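Local atomic coordinates of xylan esterase 1 (Thermoanaerobacterium sp. 'JW/SL YS485', PDB entry 3FCY), a protein that is thought to remove acetyl groups from acetylated xylan and related esters as a calcium-binding alpha/beta hydrolase of carbohydrate esterase family 7. Residues A[85-90]-A[184-189]; A[96-101]-A[119-124]; A[112-117]-A[138-143]. All coordinates share one frame; numbering follows the deposited sequence.

Contact 1 (A[85-90]-A[184-189]); sequences LYFTGV and TAQLAG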
loop_
_atom_site.group_PDB
_atom_site.type_symbol
_atom_site.label_atom_id
_atom_site.label_comp_id
_atom_site.label_asym_id
_atom_site.label_seq_id
_atom_site.Cartn_x
_atom_site.Cartn_y
_atom_site.Cartn_z
ATOM N N LEU A 85 26.902 -8.789 31.388
ATOM C CA LEU A 85 26.457 -9.357 32.646
ATOM C C LEU A 85 25.432 -10.466 32.427
ATOM O O LEU A 85 24.504 -10.317 31.631
ATOM C CB LEU A 85 25.864 -8.248 33.525
ATOM C CG LEU A 85 25.355 -8.594 34.929
ATOM C CD1 LEU A 85 25.222 -7.310 35.749
ATOM C CD2 LEU A 85 24.027 -9.319 34.848
ATOM N N TYR A 86 25.616 -11.579 33.131
ATOM C CA TYR A 86 24.698 -12.706 33.029
ATOM C C TYR A 86 24.233 -13.133 34.405
ATOM O O TYR A 86 25.023 -13.189 35.345
ATOM C CB TYR A 86 25.365 -13.909 32.360
ATOM C CG TYR A 86 25.945 -13.622 31.003
ATOM C CD1 TYR A 86 27.211 -13.052 30.878
ATOM C CD2 TYR A 86 25.232 -13.917 29.840
ATOM C CE1 TYR A 86 27.758 -12.783 29.631
ATOM C CE2 TYR A 86 25.769 -13.650 28.584
ATOM C CZ TYR A 86 27.034 -13.084 28.489
ATOM O OH TYR A 86 27.578 -12.812 27.262
ATOM N N PHE A 87 22.946 -13.421 34.526
ATOM C CA PHE A 87 22.399 -13.887 35.790
ATOM C C PHE A 87 21.293 -14.887 35.500
ATOM O O PHE A 87 20.701 -14.877 34.421
ATOM C CB PHE A 87 21.865 -12.726 36.637
ATOM C CG PHE A 87 20.636 -12.063 36.077
ATOM C CD1 PHE A 87 20.740 -11.068 35.109
ATOM C CD2 PHE A 87 19.374 -12.409 36.549
ATOM C CE1 PHE A 87 19.602 -10.424 34.624
ATOM C CE2 PHE A 87 18.230 -11.771 36.068
ATOM C CZ PHE A 87 18.345 -10.776 35.106
ATOM N N THR A 88 21.028 -15.768 36.453
ATOM C CA THR A 88 19.987 -16.765 36.271
ATOM C C THR A 88 18.660 -16.255 36.821
ATOM O O THR A 88 18.582 -15.815 37.966
ATOM C CB THR A 88 20.368 -18.089 36.970
ATOM O OG1 THR A 88 21.591 -18.584 36.405
ATOM C CG2 THR A 88 19.273 -19.126 36.789
ATOM N N GLY A 89 17.626 -16.302 35.985
ATOM C CA GLY A 89 16.308 -15.854 36.400
ATOM C C GLY A 89 15.447 -17.056 36.743
ATOM O O GLY A 89 15.961 -18.165 36.872
ATOM N N VAL A 90 14.143 -16.850 36.887
ATOM C CA VAL A 90 13.255 -17.955 37.217
ATOM C C VAL A 90 13.287 -19.005 36.110
ATOM O O VAL A 90 13.556 -18.691 34.951
ATOM C CB VAL A 90 11.793 -17.475 37.434
ATOM C CG1 VAL A 90 11.718 -16.575 38.667
ATOM C CG2 VAL A 90 11.284 -16.734 36.197
ATOM N N THR A 184 13.142 -8.310 35.146
ATOM C CA THR A 184 13.418 -6.886 35.347
ATOM C C THR A 184 13.524 -6.566 36.839
ATOM O O THR A 184 14.408 -5.821 37.252
ATOM C CB THR A 184 12.333 -5.958 34.700
ATOM O OG1 THR A 184 11.123 -6.001 35.466
ATOM C CG2 THR A 184 12.040 -6.389 33.268
ATOM N N ALA A 185 12.634 -7.143 37.638
ATOM C CA ALA A 185 12.633 -6.914 39.083
ATOM C C ALA A 185 13.909 -7.461 39.710
ATOM O O ALA A 185 14.532 -6.810 40.549
ATOM C CB ALA A 185 11.413 -7.577 39.720
ATOM N N GLN A 186 14.290 -8.662 39.290
ATOM C CA GLN A 186 15.488 -9.311 39.795
ATOM C C GLN A 186 16.719 -8.503 39.411
ATOM O O GLN A 186 17.622 -8.313 40.223
ATOM C CB GLN A 186 15.596 -10.732 39.230
ATOM C CG GLN A 186 16.828 -11.510 39.692
ATOM C CD GLN A 186 16.815 -12.958 39.218
ATOM O OE1 GLN A 186 16.039 -13.330 38.335
ATOM N NE2 GLN A 186 17.685 -13.778 39.798
ATOM N N LEU A 187 16.747 -8.024 38.171
ATOM C CA LEU A 187 17.874 -7.236 37.697
ATOM C C LEU A 187 17.984 -5.926 38.473
ATOM O O LEU A 187 19.087 -5.462 38.755
ATOM C CB LEU A 187 17.739 -6.943 36.196
ATOM C CG LEU A 187 18.852 -6.086 35.580
ATOM C CD1 LEU A 187 20.203 -6.756 35.797
ATOM C CD2 LEU A 187 18.595 -5.888 34.089
ATOM N N ALA A 188 16.846 -5.329 38.815
ATOM C CA ALA A 188 16.852 -4.075 39.565
ATOM C C ALA A 188 17.508 -4.295 40.935
ATOM O O ALA A 188 18.259 -3.445 41.417
ATOM C CB ALA A 188 15.424 -3.549 39.741
ATOM N N GLY A 189 17.221 -5.442 41.545
ATOM C CA GLY A 189 17.795 -5.763 42.841
ATOM C C GLY A 189 19.284 -6.019 42.730
ATOM O O GLY A 189 20.061 -5.632 43.607
HETATM O O HOH W 1 13.481 -13.783 37.115
#

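Contact 2 (A[96-101]-A[119-124]); sequences HAKYIK and SNSGDW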
loop_
_atom_site.group_PDB
_atom_site.type_symbol
_atom_site.label_atom_id
_atom_site.label_comp_id
_atom_site.label_asym_id
_atom_site.label_seq_id
_atom_site.Cartn_x
_atom_site.Cartn_y
_atom_site.Cartn_z
ATOM N N HIS A 96 20.803 -11.966 30.017
ATOM C CA HIS A 96 21.930 -11.115 29.662
ATOM C C HIS A 96 21.580 -9.633 29.651
ATOM O O HIS A 96 20.455 -9.246 29.332
ATOM C CB HIS A 96 22.493 -11.522 28.295
ATOM C CG HIS A 96 23.486 -10.549 27.733
ATOM N ND1 HIS A 96 23.112 -9.448 26.991
ATOM C CD2 HIS A 96 24.837 -10.506 27.812
ATOM C CE1 HIS A 96 24.190 -8.772 26.635
ATOM N NE2 HIS A 96 25.250 -9.393 27.121
ATOM N N ALA A 97 22.560 -8.814 30.011
ATOM C CA ALA A 97 22.398 -7.369 30.027
ATOM C C ALA A 97 23.757 -6.712 29.860
ATOM O O ALA A 97 24.765 -7.213 30.369
ATOM C CB ALA A 97 21.768 -6.913 31.345
ATOM N N LYS A 98 23.788 -5.610 29.118
ATOM C CA LYS A 98 25.020 -4.860 28.948
ATOM C C LYS A 98 25.182 -4.146 30.282
ATOM O O LYS A 98 24.190 -3.793 30.916
ATOM C CB LYS A 98 24.891 -3.829 27.818
ATOM C CG LYS A 98 25.032 -4.403 26.412
ATOM C CD LYS A 98 24.928 -3.295 25.361
ATOM C CE LYS A 98 25.369 -3.785 23.989
ATOM N NZ LYS A 98 24.573 -4.955 23.526
ATOM N N TYR A 99 26.421 -3.939 30.708
ATOM C CA TYR A 99 26.696 -3.274 31.981
ATOM C C TYR A 99 27.906 -2.365 31.823
ATOM O O TYR A 99 29.022 -2.831 31.587
ATOM C CB TYR A 99 26.931 -4.338 33.066
ATOM C CG TYR A 99 27.500 -3.853 34.389
ATOM C CD1 TYR A 99 27.075 -2.660 34.975
ATOM C CD2 TYR A 99 28.428 -4.632 35.085
ATOM C CE1 TYR A 99 27.559 -2.254 36.230
ATOM C CE2 TYR A 99 28.913 -4.241 36.333
ATOM C CZ TYR A 99 28.475 -3.055 36.899
ATOM O OH TYR A 99 28.948 -2.690 38.142
ATOM N N ILE A 100 27.667 -1.059 31.929
ATOM C CA ILE A 100 28.725 -0.066 31.791
ATOM C C ILE A 100 28.901 0.664 33.118
ATOM O O ILE A 100 27.961 1.253 33.655
ATOM C CB ILE A 100 28.394 0.960 30.693
ATOM C CG1 ILE A 100 27.974 0.232 29.410
ATOM C CG2 ILE A 100 29.612 1.832 30.424
ATOM C CD1 ILE A 100 27.460 1.155 28.316
ATOM N N LYS A 101 30.122 0.619 33.634
ATOM C CA LYS A 101 30.450 1.236 34.908
ATOM C C LYS A 101 31.479 2.341 34.708
ATOM O O LYS A 101 32.568 2.099 34.185
ATOM C CB LYS A 101 31.004 0.165 35.852
ATOM C CG LYS A 101 31.376 0.648 37.232
ATOM C CD LYS A 101 32.034 -0.477 38.019
ATOM C CE LYS A 101 32.492 -0.000 39.388
ATOM N NZ LYS A 101 33.183 -1.089 40.136
ATOM N N SER A 119 13.499 -6.540 19.666
ATOM C CA SER A 119 14.821 -5.929 19.564
ATOM C C SER A 119 15.758 -6.492 20.627
ATOM O O SER A 119 15.592 -7.624 21.075
ATOM C CB SER A 119 14.711 -4.411 19.725
ATOM O OG SER A 119 15.951 -3.783 19.443
ATOM N N ASN A 120 16.751 -5.700 21.018
ATOM C CA ASN A 120 17.711 -6.101 22.040
ATOM C C ASN A 120 18.319 -4.847 22.677
ATOM O O ASN A 120 17.917 -3.732 22.357
ATOM C CB ASN A 120 18.815 -6.986 21.438
ATOM C CG ASN A 120 19.579 -6.297 20.324
ATOM O OD1 ASN A 120 19.891 -5.111 20.410
ATOM N ND2 ASN A 120 19.903 -7.047 19.276
ATOM N N SER A 121 19.290 -5.038 23.565
ATOM C CA SER A 121 19.935 -3.928 24.261
ATOM C C SER A 121 20.639 -2.919 23.349
ATOM O O SER A 121 21.038 -1.846 23.802
ATOM C CB SER A 121 20.924 -4.468 25.302
ATOM O OG SER A 121 21.979 -5.186 24.686
ATOM N N GLY A 122 20.799 -3.266 22.076
ATOM C CA GLY A 122 21.427 -2.358 21.128
ATOM C C GLY A 122 22.940 -2.230 21.189
ATOM O O GLY A 122 23.643 -3.160 21.587
ATOM N N ASP A 123 23.437 -1.067 20.771
ATOM C CA ASP A 123 24.869 -0.783 20.760
ATOM C C ASP A 123 25.335 -0.269 22.116
ATOM O O ASP A 123 24.524 0.171 22.937
ATOM C CB ASP A 123 25.185 0.262 19.682
ATOM C CG ASP A 123 25.355 -0.349 18.296
ATOM O OD1 ASP A 123 24.578 -1.250 17.927
ATOM O OD2 ASP A 123 26.272 0.084 17.567
ATOM N N TRP A 124 26.642 -0.324 22.351
ATOM C CA TRP A 124 27.206 0.153 23.611
ATOM C C TRP A 124 27.297 1.674 23.666
ATOM O O TRP A 124 26.891 2.294 24.646
ATOM C CB TRP A 124 28.628 -0.387 23.818
ATOM C CG TRP A 124 28.710 -1.850 24.047
ATOM C CD1 TRP A 124 28.818 -2.826 23.100
ATOM C CD2 TRP A 124 28.648 -2.517 25.309
ATOM N NE1 TRP A 124 28.827 -4.064 23.696
ATOM C CE2 TRP A 124 28.721 -3.903 25.053
ATOM C CE3 TRP A 124 28.537 -2.078 26.634
ATOM C CZ2 TRP A 124 28.683 -4.857 26.076
ATOM C CZ3 TRP A 124 28.500 -3.025 27.652
ATOM C CH2 TRP A 124 28.573 -4.399 27.366
#

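Contact 3 (A[112-117]-A[138-143]); sequences IRFHGY and VAMDVR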
loop_
_atom_site.group_PDB
_atom_site.type_symbol
_atom_site.label_atom_id
_atom_site.label_comp_id
_atom_site.label_asym_id
_atom_site.label_seq_id
_atom_site.Cartn_x
_atom_site.Cartn_y
_atom_site.Cartn_z
ATOM N N ILE A 112 18.576 1.641 34.238
ATOM C CA ILE A 112 18.362 0.337 33.622
ATOM C C ILE A 112 17.429 0.529 32.425
ATOM O O ILE A 112 16.275 0.931 32.583
ATOM C CB ILE A 112 17.709 -0.669 34.595
ATOM C CG1 ILE A 112 18.544 -0.787 35.875
ATOM C CG2 ILE A 112 17.611 -2.039 33.925
ATOM C CD1 ILE A 112 17.896 -1.665 36.950
ATOM N N ARG A 113 17.937 0.255 31.228
ATOM C CA ARG A 113 17.139 0.400 30.015
ATOM C C ARG A 113 16.543 -0.928 29.563
ATOM O O ARG A 113 17.168 -1.983 29.691
ATOM C CB ARG A 113 17.990 0.972 28.873
ATOM C CG ARG A 113 18.131 2.483 28.857
ATOM C CD ARG A 113 18.972 2.908 27.653
ATOM N NE ARG A 113 18.895 4.340 27.367
ATOM C CZ ARG A 113 17.809 4.957 26.906
ATOM N NH1 ARG A 113 16.695 4.271 26.676
ATOM N NH2 ARG A 113 17.839 6.261 26.659
ATOM N N PHE A 114 15.323 -0.857 29.040
ATOM C CA PHE A 114 14.613 -2.022 28.526
ATOM C C PHE A 114 14.284 -1.713 27.067
ATOM O O PHE A 114 13.960 -0.574 26.727
ATOM C CB PHE A 114 13.359 -2.272 29.365
ATOM C CG PHE A 114 13.666 -2.617 30.801
ATOM C CD1 PHE A 114 14.431 -3.744 31.107
ATOM C CD2 PHE A 114 13.220 -1.806 31.842
ATOM C CE1 PHE A 114 14.749 -4.062 32.431
ATOM C CE2 PHE A 114 13.531 -2.113 33.177
ATOM C CZ PHE A 114 14.298 -3.242 33.469
ATOM N N HIS A 115 14.366 -2.723 26.207
ATOM C CA HIS A 115 14.160 -2.512 24.777
ATOM C C HIS A 115 12.802 -2.855 24.182
ATOM O O HIS A 115 11.946 -3.469 24.827
ATOM C CB HIS A 115 15.245 -3.265 24.004
ATOM C CG HIS A 115 15.133 -4.756 24.112
ATOM N ND1 HIS A 115 14.131 -5.472 23.494
ATOM C CD2 HIS A 115 15.882 -5.661 24.787
ATOM C CE1 HIS A 115 14.265 -6.754 23.785
ATOM N NE2 HIS A 115 15.320 -6.897 24.568
ATOM N N GLY A 116 12.637 -2.449 22.925
ATOM C CA GLY A 116 11.410 -2.685 22.193
ATOM C C GLY A 116 11.183 -4.141 21.820
ATOM O O GLY A 116 12.094 -4.967 21.863
ATOM N N TYR A 117 9.944 -4.439 21.447
ATOM C CA TYR A 117 9.516 -5.780 21.069
ATOM C C TYR A 117 10.319 -6.345 19.889
ATOM O O TYR A 117 10.337 -5.757 18.810
ATOM C CB TYR A 117 8.025 -5.723 20.724
ATOM C CG TYR A 117 7.274 -7.029 20.819
ATOM C CD1 TYR A 117 7.732 -8.071 21.623
ATOM C CD2 TYR A 117 6.054 -7.194 20.156
ATOM C CE1 TYR A 117 6.992 -9.248 21.766
ATOM C CE2 TYR A 117 5.308 -8.359 20.296
ATOM C CZ TYR A 117 5.778 -9.383 21.099
ATOM O OH TYR A 117 5.037 -10.536 21.232
ATOM N N VAL A 138 22.778 -0.032 32.658
ATOM C CA VAL A 138 22.506 -1.439 32.387
ATOM C C VAL A 138 21.367 -1.540 31.372
ATOM O O VAL A 138 20.380 -0.817 31.470
ATOM C CB VAL A 138 22.095 -2.185 33.683
ATOM C CG1 VAL A 138 21.855 -3.661 33.389
ATOM C CG2 VAL A 138 23.181 -2.027 34.743
ATOM N N ALA A 139 21.520 -2.425 30.390
ATOM C CA ALA A 139 20.500 -2.628 29.360
ATOM C C ALA A 139 20.265 -4.129 29.220
ATOM O O ALA A 139 21.113 -4.851 28.695
ATOM C CB ALA A 139 20.964 -2.037 28.034
ATOM N N MET A 140 19.105 -4.582 29.685
ATOM C CA MET A 140 18.739 -5.998 29.670
ATOM C C MET A 140 18.146 -6.494 28.355
ATOM O O MET A 140 17.435 -5.760 27.663
ATOM C CB MET A 140 17.731 -6.274 30.792
ATOM C CG MET A 140 17.379 -7.744 30.998
ATOM S SD MET A 140 15.918 -7.963 32.052
ATOM C CE MET A 140 14.613 -7.989 30.809
ATOM N N ASP A 141 18.450 -7.743 28.014
ATOM C CA ASP A 141 17.899 -8.362 26.814
ATOM C C ASP A 141 16.719 -9.198 27.286
ATOM O O ASP A 141 16.820 -9.906 28.294
ATOM C CB ASP A 141 18.913 -9.282 26.125
ATOM C CG ASP A 141 19.968 -8.518 25.350
ATOM O OD1 ASP A 141 19.686 -7.376 24.922
ATOM O OD2 ASP A 141 21.071 -9.073 25.150
ATOM N N VAL A 142 15.599 -9.105 26.577
ATOM C CA VAL A 142 14.415 -9.877 26.932
ATOM C C VAL A 142 14.619 -11.319 26.472
ATOM O O VAL A 142 15.217 -11.562 25.423
ATOM C CB VAL A 142 13.142 -9.299 26.266
ATOM C CG1 VAL A 142 11.957 -10.236 26.490
ATOM C CG2 VAL A 142 12.833 -7.917 26.847
ATOM N N ARG A 143 14.136 -12.267 27.271
ATOM C CA ARG A 143 14.251 -13.685 26.940
ATOM C C ARG A 143 13.757 -13.990 25.532
ATOM O O ARG A 143 12.700 -13.522 25.123
ATOM C CB ARG A 143 13.426 -14.533 27.912
ATOM C CG ARG A 143 13.831 -14.429 29.364
ATOM C CD ARG A 143 12.968 -15.337 30.229
ATOM N NE ARG A 143 13.365 -15.260 31.628
ATOM C CZ ARG A 143 13.155 -16.215 32.526
ATOM N NH1 ARG A 143 12.540 -17.340 32.172
ATOM N NH2 ARG A 143 13.571 -16.050 33.775
HETATM O O HOH W 2 17.766 -2.991 26.830
HETATM O O HOH W 3 14.650 -5.125 28.014
HETATM O O HOH W 4 16.451 -9.616 23.556
#

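Contact 1 (A[85-90]-A[184-189])
Gln186 reaches from helix 176-192 to the end of strand 80-88, where its amide group meets the backbone of Thr88, Gly89 and Val90. The direct polar bond runs from Gln186 NE2 to Thr88 O at 2.9 Å. It is clearly bent, with an angle of 136° at the hydrogen, and the acceptor lies out of the plane of the amide. Gln186 OE1 accepts a hydrogen bond from water 1 at 2.9 Å, and this water in turn accepts from Val90 N at 3.1 Å. Both ends of the amide are therefore tied to the chain as it leaves the strand. Gly89 passes between these two bonds, its CA 3.2 Å from Gln186 OE1. With CG anti to the backbone N (chi1 180°) and the chain extended beyond it, the side chain spans the gap from the helix.

The remaining contacts belong to Phe87. Phe87 CE2 lies 3.5 Å from Gln186 OE1. Lying in the ring plane at the edge, this oxygen faces ring C-H groups rather than the pi cloud; the ring and amide planes are steeply inclined to each other.

Purely apolar packing comes from Leu187, which crosses Phe87 at about a right angle. Leu187 CD1 approaches Phe87 CE1 at 3.9 Å, and Leu187 CB lies 4.0 Å from Phe87 CZ. Leu187 also rests on Val138 and Met140 of strand 136-140, while Phe87 packs on Ile95, so this is the layer between a helix and the central sheet of an alpha/beta hydrolase.

The chemistry is that of a buried amide serving as both donor and acceptor: it satisfies a strand-end carbonyl directly and a backbone N-H through water, beside an apolar seam.

Contact 2 (A[96-101]-A[119-124])
Lys98 runs obliquely across one face of the Trp124 indole before its ammonium group reaches the loop. At the start of the chain, Lys98 CB is 3.7 Å from Trp124 CZ3 on the six-membered ring. CG follows over CH2 and also passes Ser121 OG, and Lys98 CD stays between that hydroxyl and the ring, 3.8 Å from Trp124 CD2. Lys98 CE then lies over the indole face, 3.5 Å from the centroid of the Trp124 five-membered ring and almost on its normal, a CH-pi contact. There the chain bends (chi4 58°), which brings NZ to the loop. Lys98 NZ donates to Gly122 O at 2.8 Å and to Ser121 OG at 2.9 Å. The same Lys98 NZ is 4.7 Å from the centroid of the Trp124 five-membered ring, a cation-pi contact.

Ile100 meets the indole differently, its CG1 lying in the ring plane at the edge, 3.7 Å from Trp124 CE3. A serine in place of Trp124 would probably open a gap beside Ile100 and take away the face against which the Lys98 methylenes and ammonium pack.

Next to this grip, Asp123 and the backbone N of Trp124 hydrogen-bond with Gly332 and Asp335 of a second subunit. An Asx turn, Asn120 OD1 accepting from Gly122 N, shapes the loop, which is pinned by the hydrogen bonds and cation-pi contact of Lys98 to strand 94-102, an antiparallel strand of the alpha/beta hydrolase sheet.

Contact 3 (A[112-117]-A[138-143])
Met140 O is held by two waters that link it to the segment 112-117. Water 2 donates to it at 2.9 Å and gives its other hydrogen bond to Arg113 O; water 3 also donates to Met140 O at 2.9 Å, and accepts from His115 N at 3.0 Å. His115 CD2 also lies close to this oxygen. The waters bridge the two strands where they draw apart beyond the regular pairing.

Before that point the strands are joined directly: Arg113 N donates to Val138 O at 2.7 Å in a nearly straight bond, and Met140 N donates to Arg113 O at 3.2 Å. Ile112 CA and Ala139 CA add C-H...O contacts. These are neighbouring parallel strands of the central alpha/beta hydrolase sheet, joined in sequence by a beta-alpha-beta crossover through helix 128-131. On the face carrying Phe114 and Met140, the thioether approaches the phenyl at its edge, with Met140 SD 4.1 Å from Phe114 CE1, a Met-aromatic contact. Phe114 also packs on Val204 and on Ser214 of helix 209-220.

Past the strand ends, the imidazole of His115 takes over the pairing. A chi1 of 67° sets CG between the backbone N and the carbonyl carbon and brings the ring over to segment 138-143. There His115 NE2 accepts from Val142 N at 3.0 Å, the donor tilted somewhat from the ring plane. On the other side of the ring His115 ND1 donates to Gly116 O at 2.7 Å, this time in the ring plane, two bonds that together limit its rotation. Val142 CG2 packs against NE2 and CE1. Two residues after His115 comes Tyr117, predicted to bind substrate; its hydroxyl hydrogen-bonds with Glu252 and His163 N.

Starting from the N terminus, the chain first passes 85-90, whose partner arrives only with helix 176-192, so contact 1 closes the longest loop and encloses the other two. Within it, contact 2 closes a short loop from 96-101 through strand 108-114 to 119-124, tying strand 94-102 to the loop after strand 108-114. Contact 3 closes the beta-alpha-beta loop from 112-117 to 138-143 and joins strand 108-114 to strand 136-140. Their segments alternate, so contacts 2 and 3 cross. Asp141 fastens them together, OD2 to His96 ND1 and OD1 to Ser121 N. Contact 1 meets contact 3 through Val90 O with Arg143 NH2 and Leu187 against Met140, setting the helix against the same sheet.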